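Local coordinates for RNA-binding protein, putative (Trypanosoma brucei, PDB 6E4O), which binds and remodels RNA, probably mRNA, through several surfaces of this RNA recognition motif, one domain of a longer kinetoplastid RNA-editing protein, at residues V6-L20 with Q59-R71. Numbering follows the deposited sequence.
Sequences VQVSGLSDETTWHTL and QASELEGATLFLR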
ATOM      1  N   VAL A   6       6.585   2.058  -1.469  1.00 10.40           N
ATOM      2  CA  VAL A   6       5.624   2.890  -0.751  1.00  8.07           C
ATOM      3  C   VAL A   6       5.480   2.385   0.684  1.00  9.93           C
ATOM      4  O   VAL A   6       5.297   1.191   0.908  1.00 12.40           O
ATOM      5  CB  VAL A   6       4.234   2.884  -1.443  1.00 10.67           C
ATOM      6  CG1 VAL A   6       3.191   3.607  -0.578  1.00 13.89           C
ATOM      7  CG2 VAL A   6       4.317   3.514  -2.838  1.00 12.40           C
ATOM      8  N   GLN A   7       5.551   3.296   1.652  1.00  8.14           N
ATOM      9  CA  GLN A   7       5.344   2.930   3.051  1.00  7.35           C
ATOM     10  C   GLN A   7       3.898   3.188   3.428  1.00 10.71           C
ATOM     11  O   GLN A   7       3.398   4.293   3.259  1.00 11.66           O
ATOM     12  CB  GLN A   7       6.272   3.731   3.964  1.00  9.70           C
ATOM     13  CG  GLN A   7       7.741   3.543   3.610  1.00 10.97           C
ATOM     14  CD  GLN A   7       8.638   4.549   4.302  1.00 13.60           C
ATOM     15  OE1 GLN A   7       8.271   5.114   5.330  1.00 16.94           O
ATOM     16  NE2 GLN A   7       9.831   4.777   3.739  1.00 15.34           N
ATOM     17  N   VAL A   8       3.243   2.160   3.945  1.00  9.42           N
ATOM     18  CA  VAL A   8       1.818   2.234   4.277  1.00  8.56           C
ATOM     19  C   VAL A   8       1.639   2.220   5.792  1.00 11.15           C
ATOM     20  O   VAL A   8       2.269   1.423   6.484  1.00 11.42           O
ATOM     21  CB  VAL A   8       1.072   1.043   3.670  1.00 10.28           C
ATOM     22  CG1 VAL A   8      -0.447   1.145   3.952  1.00 11.34           C
ATOM     23  CG2 VAL A   8       1.326   0.983   2.175  1.00  7.02           C
ATOM     24  N   SER A   9       0.793   3.111   6.303  1.00  8.20           N
ATOM     25  CA  SER A   9       0.436   3.112   7.718  1.00  6.22           C
ATOM     26  C   SER A   9      -1.084   3.197   7.839  1.00 12.83           C
ATOM     27  O   SER A   9      -1.764   3.503   6.865  1.00 14.35           O
ATOM     28  CB  SER A   9       1.083   4.282   8.450  1.00 12.49           C
ATOM     29  OG  SER A   9       2.491   4.273   8.255  1.00 15.20           O
ATOM     30  N   GLY A  10      -1.602   2.906   9.028  1.00 12.58           N
ATOM     31  CA  GLY A  10      -3.029   3.015   9.297  1.00 14.25           C
ATOM     32  C   GLY A  10      -3.854   1.768   9.038  1.00 18.41           C
ATOM     33  O   GLY A  10      -5.080   1.813   9.132  1.00 15.10           O
ATOM     34  N   LEU A  11      -3.205   0.647   8.730  1.00 11.80           N
ATOM     35  CA  LEU A  11      -3.949  -0.583   8.464  1.00 12.88           C
ATOM     36  C   LEU A  11      -4.797  -0.999   9.664  1.00 11.51           C
ATOM     37  O   LEU A  11      -4.405  -0.806  10.812  1.00 13.84           O
ATOM     38  CB  LEU A  11      -3.000  -1.732   8.117  1.00  9.86           C
ATOM     39  CG  LEU A  11      -2.127  -1.636   6.870  1.00 14.81           C
ATOM     40  CD1 LEU A  11      -1.083  -2.731   6.926  1.00 14.72           C
ATOM     41  CD2 LEU A  11      -2.965  -1.748   5.605  1.00 18.54           C
ATOM     42  N   SER A  12      -5.946  -1.605   9.399  1.00 13.00           N
ATOM     43  CA  SER A  12      -6.733  -2.200  10.475  1.00 11.30           C
ATOM     44  C   SER A  12      -6.000  -3.409  11.057  1.00 14.20           C
ATOM     45  O   SER A  12      -5.160  -4.023  10.393  1.00 16.94           O
ATOM     46  CB  SER A  12      -8.136  -2.585   9.995  1.00 20.71           C
ATOM     47  OG  SER A  12      -8.172  -3.925   9.541  1.00 23.16           O
ATOM     48  N   ASP A  13      -6.308  -3.728  12.310  1.00 15.29           N
ATOM     49  CA  ASP A  13      -5.715  -4.874  12.989  1.00 21.93           C
ATOM     50  C   ASP A  13      -5.880  -6.165  12.200  1.00 20.35           C
ATOM     51  O   ASP A  13      -5.068  -7.081  12.318  1.00 26.74           O
ATOM     52  CB  ASP A  13      -6.354  -5.074  14.369  1.00 24.38           C
ATOM     53  CG  ASP A  13      -5.983  -3.985  15.348  1.00 28.38           C
ATOM     54  OD1 ASP A  13      -5.022  -3.248  15.080  1.00 25.31           O
ATOM     55  OD2 ASP A  13      -6.650  -3.870  16.396  1.00 33.33           O
ATOM     56  N   GLU A  14      -6.952  -6.241  11.421  1.00 20.32           N
ATOM     57  CA  GLU A  14      -7.314  -7.475  10.743  1.00 25.30           C
ATOM     58  C   GLU A  14      -6.740  -7.568   9.338  1.00 25.75           C
ATOM     59  O   GLU A  14      -6.872  -8.596   8.679  1.00 23.02           O
ATOM     60  CB  GLU A  14      -8.838  -7.605  10.664  1.00 34.68           C
ATOM     61  CG  GLU A  14      -9.532  -7.791  12.012  1.00 42.58           C
ATOM     62  CD  GLU A  14      -9.651  -6.495  12.793  1.00 47.82           C
ATOM     63  OE1 GLU A  14      -9.788  -6.561  14.034  1.00 47.99           O
ATOM     64  OE2 GLU A  14      -9.619  -5.411  12.165  1.00 46.87           O
ATOM     65  N   THR A  15      -6.115  -6.497   8.860  1.00 19.90           N
ATOM     66  CA  THR A  15      -5.709  -6.479   7.460  1.00 16.54           C
ATOM     67  C   THR A  15      -4.394  -7.204   7.242  1.00 16.23           C
ATOM     68  O   THR A  15      -3.407  -6.926   7.915  1.00 13.79           O
ATOM     69  CB  THR A  15      -5.643  -5.049   6.899  1.00 12.92           C
ATOM     70  OG1 THR A  15      -6.957  -4.478   6.953  1.00 18.22           O
ATOM     71  CG2 THR A  15      -5.155  -5.067   5.452  1.00 13.75           C
ATOM     72  N   THR A  16      -4.396  -8.154   6.311  1.00 15.53           N
ATOM     73  CA  THR A  16      -3.191  -8.916   6.001  1.00 17.27           C
ATOM     74  C   THR A  16      -2.656  -8.539   4.617  1.00 15.43           C
ATOM     75  O   THR A  16      -3.285  -7.765   3.890  1.00 14.16           O
ATOM     76  CB  THR A  16      -3.443 -10.437   6.086  1.00 20.75           C
ATOM     77  OG1 THR A  16      -4.381 -10.818   5.080  1.00 18.85           O
ATOM     78  CG2 THR A  16      -4.000 -10.821   7.454  1.00 23.03           C
ATOM     79  N   TRP A  17      -1.502  -9.092   4.253  1.00 14.31           N
ATOM     80  CA  TRP A  17      -0.769  -8.640   3.070  1.00 11.93           C
ATOM     81  C   TRP A  17      -1.566  -8.754   1.771  1.00 12.30           C
ATOM     82  O   TRP A  17      -1.549  -7.833   0.954  1.00 13.52           O
ATOM     83  CB  TRP A  17       0.586  -9.364   2.942  1.00 11.28           C
ATOM     84  CG  TRP A  17       0.488 -10.752   2.428  1.00 15.22           C
ATOM     85  CD1 TRP A  17       0.359 -11.893   3.164  1.00 22.47           C
ATOM     86  CD2 TRP A  17       0.480 -11.156   1.052  1.00 19.55           C
ATOM     87  NE1 TRP A  17       0.274 -12.986   2.330  1.00 25.62           N
ATOM     88  CE2 TRP A  17       0.350 -12.559   1.030  1.00 23.69           C
ATOM     89  CE3 TRP A  17       0.575 -10.469  -0.160  1.00 21.69           C
ATOM     90  CZ2 TRP A  17       0.313 -13.286  -0.158  1.00 23.19           C
ATOM     91  CZ3 TRP A  17       0.536 -11.193  -1.338  1.00 23.43           C
ATOM     92  CH2 TRP A  17       0.405 -12.585  -1.328  1.00 22.62           C
ATOM     93  N   HIS A  18      -2.279  -9.858   1.579  1.00 14.67           N
ATOM     94  CA  HIS A  18      -2.918 -10.071   0.281  1.00 15.15           C
ATOM     95  C   HIS A  18      -4.100  -9.125   0.093  1.00 13.78           C
ATOM     96  O   HIS A  18      -4.394  -8.692  -1.019  1.00 14.98           O
ATOM     97  CB  HIS A  18      -3.289 -11.544   0.054  1.00 19.86           C
ATOM     98  CG  HIS A  18      -4.700 -11.879   0.412  1.00 26.05           C
ATOM     99  ND1 HIS A  18      -5.085 -12.205   1.695  1.00 26.28           N
ATOM    100  CD2 HIS A  18      -5.821 -11.947  -0.347  1.00 31.69           C
ATOM    101  CE1 HIS A  18      -6.382 -12.457   1.711  1.00 27.97           C
ATOM    102  NE2 HIS A  18      -6.853 -12.307   0.483  1.00 26.16           N
ATOM    103  N   THR A  19      -4.756  -8.785   1.195  1.00 12.07           N
ATOM    104  CA  THR A  19      -5.823  -7.789   1.171  1.00 13.25           C
ATOM    105  C   THR A  19      -5.289  -6.401   0.814  1.00 16.74           C
ATOM    106  O   THR A  19      -5.898  -5.670   0.030  1.00 12.40           O
ATOM    107  CB  THR A  19      -6.544  -7.747   2.523  1.00 15.72           C
ATOM    108  OG1 THR A  19      -7.133  -9.028   2.764  1.00 16.81           O
ATOM    109  CG2 THR A  19      -7.625  -6.677   2.528  1.00 18.74           C
ATOM    110  N   LEU A  20      -4.149  -6.042   1.391  1.00 13.19           N
ATOM    111  CA  LEU A  20      -3.494  -4.783   1.053  1.00  9.58           C
ATOM    112  C   LEU A  20      -3.063  -4.788  -0.401  1.00 10.55           C
ATOM    113  O   LEU A  20      -3.228  -3.799  -1.119  1.00  8.97           O
ATOM    114  CB  LEU A  20      -2.279  -4.558   1.950  1.00 12.17           C
ATOM    115  CG  LEU A  20      -1.501  -3.278   1.634  1.00 10.61           C
ATOM    116  CD1 LEU A  20      -2.414  -2.060   1.726  1.00 16.39           C
ATOM    117  CD2 LEU A  20      -0.317  -3.137   2.584  1.00 11.25           C
ATOM    118  N   GLN A  59      -4.210   7.922  -1.590  1.00  9.89           N
ATOM    119  CA  GLN A  59      -3.928   8.523  -0.297  1.00  9.50           C
ATOM    120  C   GLN A  59      -5.209   8.624   0.517  1.00 10.16           C
ATOM    121  O   GLN A  59      -6.253   9.021  -0.007  1.00 11.24           O
ATOM    122  CB  GLN A  59      -3.323   9.912  -0.482  1.00  9.98           C
ATOM    123  CG  GLN A  59      -2.890  10.595   0.814  1.00  9.53           C
ATOM    124  CD  GLN A  59      -1.797   9.820   1.518  1.00 11.93           C
ATOM    125  OE1 GLN A  59      -2.056   8.789   2.146  1.00 12.29           O
ATOM    126  NE2 GLN A  59      -0.566  10.294   1.391  1.00 16.72           N
ATOM    127  N   ALA A  60      -5.125   8.255   1.790  1.00  9.78           N
ATOM    128  CA  ALA A  60      -6.256   8.356   2.703  1.00 11.14           C
ATOM    129  C   ALA A  60      -7.486   7.578   2.231  1.00 15.04           C
ATOM    130  O   ALA A  60      -8.620   7.929   2.564  1.00 12.81           O
ATOM    131  CB  ALA A  60      -6.604   9.817   2.955  1.00 11.91           C
ATOM    132  N   SER A  61      -7.267   6.514   1.464  1.00 12.29           N
ATOM    133  CA  SER A  61      -8.361   5.631   1.092  1.00 13.50           C
ATOM    134  C   SER A  61      -8.648   4.632   2.210  1.00 11.30           C
ATOM    135  O   SER A  61      -7.767   4.251   2.963  1.00 11.10           O
ATOM    136  CB  SER A  61      -8.071   4.902  -0.225  1.00 17.19           C
ATOM    137  OG  SER A  61      -6.875   4.147  -0.143  1.00 14.75           O
ATOM    138  N   GLU A  62      -9.901   4.224   2.328  1.00  9.50           N
ATOM    139  CA  GLU A  62     -10.278   3.290   3.378  1.00 11.47           C
ATOM    140  C   GLU A  62     -10.129   1.844   2.924  1.00 13.74           C
ATOM    141  O   GLU A  62     -10.547   1.477   1.822  1.00 14.93           O
ATOM    142  CB  GLU A  62     -11.716   3.551   3.831  1.00 12.83           C
ATOM    143  CG  GLU A  62     -11.998   3.034   5.227  1.00 20.31           C
ATOM    144  CD  GLU A  62     -13.402   3.354   5.690  1.00 17.42           C
ATOM    145  OE1 GLU A  62     -13.585   4.390   6.362  1.00 20.83           O
ATOM    146  OE2 GLU A  62     -14.309   2.557   5.388  1.00 23.28           O
ATOM    147  N   LEU A  63      -9.517   1.031   3.777  1.00 11.46           N
ATOM    148  CA  LEU A  63      -9.411  -0.404   3.539  1.00 13.48           C
ATOM    149  C   LEU A  63      -9.849  -1.147   4.791  1.00 15.25           C
ATOM    150  O   LEU A  63      -9.293  -0.948   5.879  1.00 13.40           O
ATOM    151  CB  LEU A  63      -7.976  -0.793   3.161  1.00 14.75           C
ATOM    152  CG  LEU A  63      -7.699  -2.297   2.981  1.00 14.05           C
ATOM    153  CD1 LEU A  63      -8.621  -2.929   1.958  1.00 12.11           C
ATOM    154  CD2 LEU A  63      -6.240  -2.526   2.600  1.00 13.03           C
ATOM    155  N   GLU A  64     -10.862  -1.994   4.645  1.00 12.27           N
ATOM    156  CA  GLU A  64     -11.399  -2.720   5.789  1.00 13.49           C
ATOM    157  C   GLU A  64     -11.661  -1.782   6.960  1.00 16.82           C
ATOM    158  O   GLU A  64     -11.332  -2.092   8.117  1.00 15.53           O
ATOM    159  CB  GLU A  64     -10.457  -3.853   6.199  1.00 16.22           C
ATOM    160  CG  GLU A  64     -10.221  -4.858   5.081  1.00 17.20           C
ATOM    161  CD  GLU A  64      -9.716  -6.204   5.584  1.00 26.05           C
ATOM    162  OE1 GLU A  64      -8.681  -6.243   6.287  1.00 24.10           O
ATOM    163  OE2 GLU A  64     -10.353  -7.229   5.269  1.00 29.23           O
ATOM    164  N   GLY A  65     -12.241  -0.625   6.640  1.00 18.58           N
ATOM    165  CA  GLY A  65     -12.728   0.311   7.635  1.00 17.68           C
ATOM    166  C   GLY A  65     -11.680   1.237   8.215  1.00 16.25           C
ATOM    167  O   GLY A  65     -11.992   2.029   9.101  1.00 15.81           O
ATOM    168  N   ALA A  66     -10.444   1.142   7.718  1.00 13.80           N
ATOM    169  CA  ALA A  66      -9.346   1.967   8.215  1.00 13.17           C
ATOM    170  C   ALA A  66      -8.762   2.841   7.110  1.00 13.26           C
ATOM    171  O   ALA A  66      -8.540   2.369   5.997  1.00 14.23           O
ATOM    172  CB  ALA A  66      -8.248   1.078   8.805  1.00 13.38           C
ATOM    173  N   THR A  67      -8.492   4.105   7.433  1.00 14.38           N
ATOM    174  CA  THR A  67      -7.918   5.045   6.473  1.00 16.19           C
ATOM    175  C   THR A  67      -6.411   4.877   6.408  1.00 13.60           C
ATOM    176  O   THR A  67      -5.731   4.930   7.435  1.00 14.84           O
ATOM    177  CB  THR A  67      -8.205   6.491   6.876  1.00 20.23           C
ATOM    178  OG1 THR A  67      -9.619   6.691   6.906  1.00 22.19           O
ATOM    179  CG2 THR A  67      -7.575   7.458   5.886  1.00 14.14           C
ATOM    180  N   LEU A  68      -5.888   4.696   5.200  1.00 10.89           N
ATOM    181  CA  LEU A  68      -4.455   4.452   5.028  1.00  9.62           C
ATOM    182  C   LEU A  68      -3.702   5.737   4.741  1.00 13.82           C
ATOM    183  O   LEU A  68      -4.210   6.624   4.059  1.00 13.27           O
ATOM    184  CB  LEU A  68      -4.211   3.473   3.882  1.00 11.79           C
ATOM    185  CG  LEU A  68      -4.959   2.141   3.906  1.00 14.93           C
ATOM    186  CD1 LEU A  68      -4.546   1.323   2.710  1.00 15.40           C
ATOM    187  CD2 LEU A  68      -4.702   1.388   5.197  1.00 15.24           C
ATOM    188  N   PHE A  69      -2.473   5.810   5.251  1.00 11.98           N
ATOM    189  CA  PHE A  69      -1.567   6.905   4.952  1.00  9.36           C
ATOM    190  C   PHE A  69      -0.417   6.318   4.141  1.00  8.61           C
ATOM    191  O   PHE A  69       0.171   5.314   4.546  1.00 11.58           O
ATOM    192  CB  PHE A  69      -1.052   7.535   6.249  1.00  7.59           C
ATOM    193  CG  PHE A  69      -0.039   8.624   6.038  1.00 15.79           C
ATOM    194  CD1 PHE A  69      -0.417   9.956   6.068  1.00 14.25           C
ATOM    195  CD2 PHE A  69       1.295   8.315   5.812  1.00 14.12           C
ATOM    196  CE1 PHE A  69       0.514  10.969   5.876  1.00 14.11           C
ATOM    197  CE2 PHE A  69       2.231   9.327   5.619  1.00 16.20           C
ATOM    198  CZ  PHE A  69       1.842  10.648   5.651  1.00 18.03           C
ATOM    199  N   LEU A  70      -0.110   6.936   2.999  1.00 10.38           N
ATOM    200  CA  LEU A  70       0.941   6.446   2.100  1.00  9.69           C
ATOM    201  C   LEU A  70       2.055   7.462   1.975  1.00 13.24           C
ATOM    202  O   LEU A  70       1.796   8.657   1.863  1.00 12.46           O
ATOM    203  CB  LEU A  70       0.371   6.223   0.704  1.00  8.11           C
ATOM    204  CG  LEU A  70      -0.883   5.352   0.626  1.00 13.35           C
ATOM    205  CD1 LEU A  70      -1.283   5.197  -0.827  1.00 13.80           C
ATOM    206  CD2 LEU A  70      -0.602   4.012   1.263  1.00 14.61           C
ATOM    207  N   ARG A  71       3.297   6.986   1.952  1.00 10.16           N
ATOM    208  CA  ARG A  71       4.435   7.885   1.793  1.00 13.75           C
ATOM    209  C   ARG A  71       5.572   7.236   0.995  1.00 19.67           C
ATOM    210  O   ARG A  71       6.394   7.956   0.394  1.00 15.57           O
ATOM    211  CB  ARG A  71       4.917   8.379   3.174  1.00 19.18           C
ATOM    212  CG  ARG A  71       6.374   8.156   3.490  1.00 29.12           C
ATOM    213  CD  ARG A  71       6.633   8.136   4.989  1.00 19.89           C
ATOM    214  NE  ARG A  71       6.120   9.298   5.710  1.00 17.69           N
ATOM    215  CZ  ARG A  71       5.839   9.285   7.013  1.00 21.22           C
ATOM    216  NH1 ARG A  71       6.005   8.164   7.712  1.00 19.16           N
ATOM    217  NH2 ARG A  71       5.381  10.376   7.622  1.00 20.37           N
TER
HETATM  218  O   HOH W   1       6.096   5.441   6.810  1.00 13.75           O
HETATM  219  O   HOH W   2      -6.742  -1.775   6.551  1.00 13.72           O
HETATM  220  O   HOH W   3     -11.261  -4.307   9.708  1.00 30.09           O
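Gln-7 OE1 lies at the edge of the Arg-71 guanidinium, near its plane, and Phe-69 CE2 lies over one face of that group, offset toward its rim. The Gln-7 amide is turned 73° from the guanidinium plane. Gln-7 OE1 also touches the aliphatic part of the arginine, at Arg-71 CD (3.5 Å). A water links the two groups, donating to Gln-7 OE1 and accepting from Arg-71 NH1. Between the backbones, Ser-9 and Phe-69 form an antiparallel hydrogen-bonded pair: Ser-9 N donates to Phe-69 O (2.9 Å) and Phe-69 N returns a bond to Ser-9 O. Arg-71 N donates to Gln-7 O.

This is the pairing of the first and last long strands of an RNA recognition motif, with 5-9 central in the sheet. Ser-9 and Phe-69 point to one face, Val-8 and Leu-70 to the other, which the helices cover. On that inner face Leu-70 CD2 reaches Val-8 CG2 (3.7 Å), the two side chains lying side by side. Leu-68 CD2 meets Leu-11 CD2 at 3.6 Å, and Leu-68 CD1 touches Leu-20 CD1. Gly-10 has a positive phi (90°), and Gly-10 O meets Ala-66 CB at 3.3 Å.

The type I' turn of 63-66 packs against the start of helix 17-24. Leu-63 CD1 touches Thr-19 CG2, and Leu-63 CD2 packs against CA and CD1 of Leu-20. Glu-64 sends its extended chain to Thr-15, whose OG1 donates to Glu-64 OE1 at 2.6 Å, on the anti lone pair. With chi1 at -63°, Thr-15 OG1 sits anti to the carbonyl carbon, and this brings it to the Glu-64 carboxylate. A second water bridges Ser-12 N, Thr-15 OG1 and Leu-63 O.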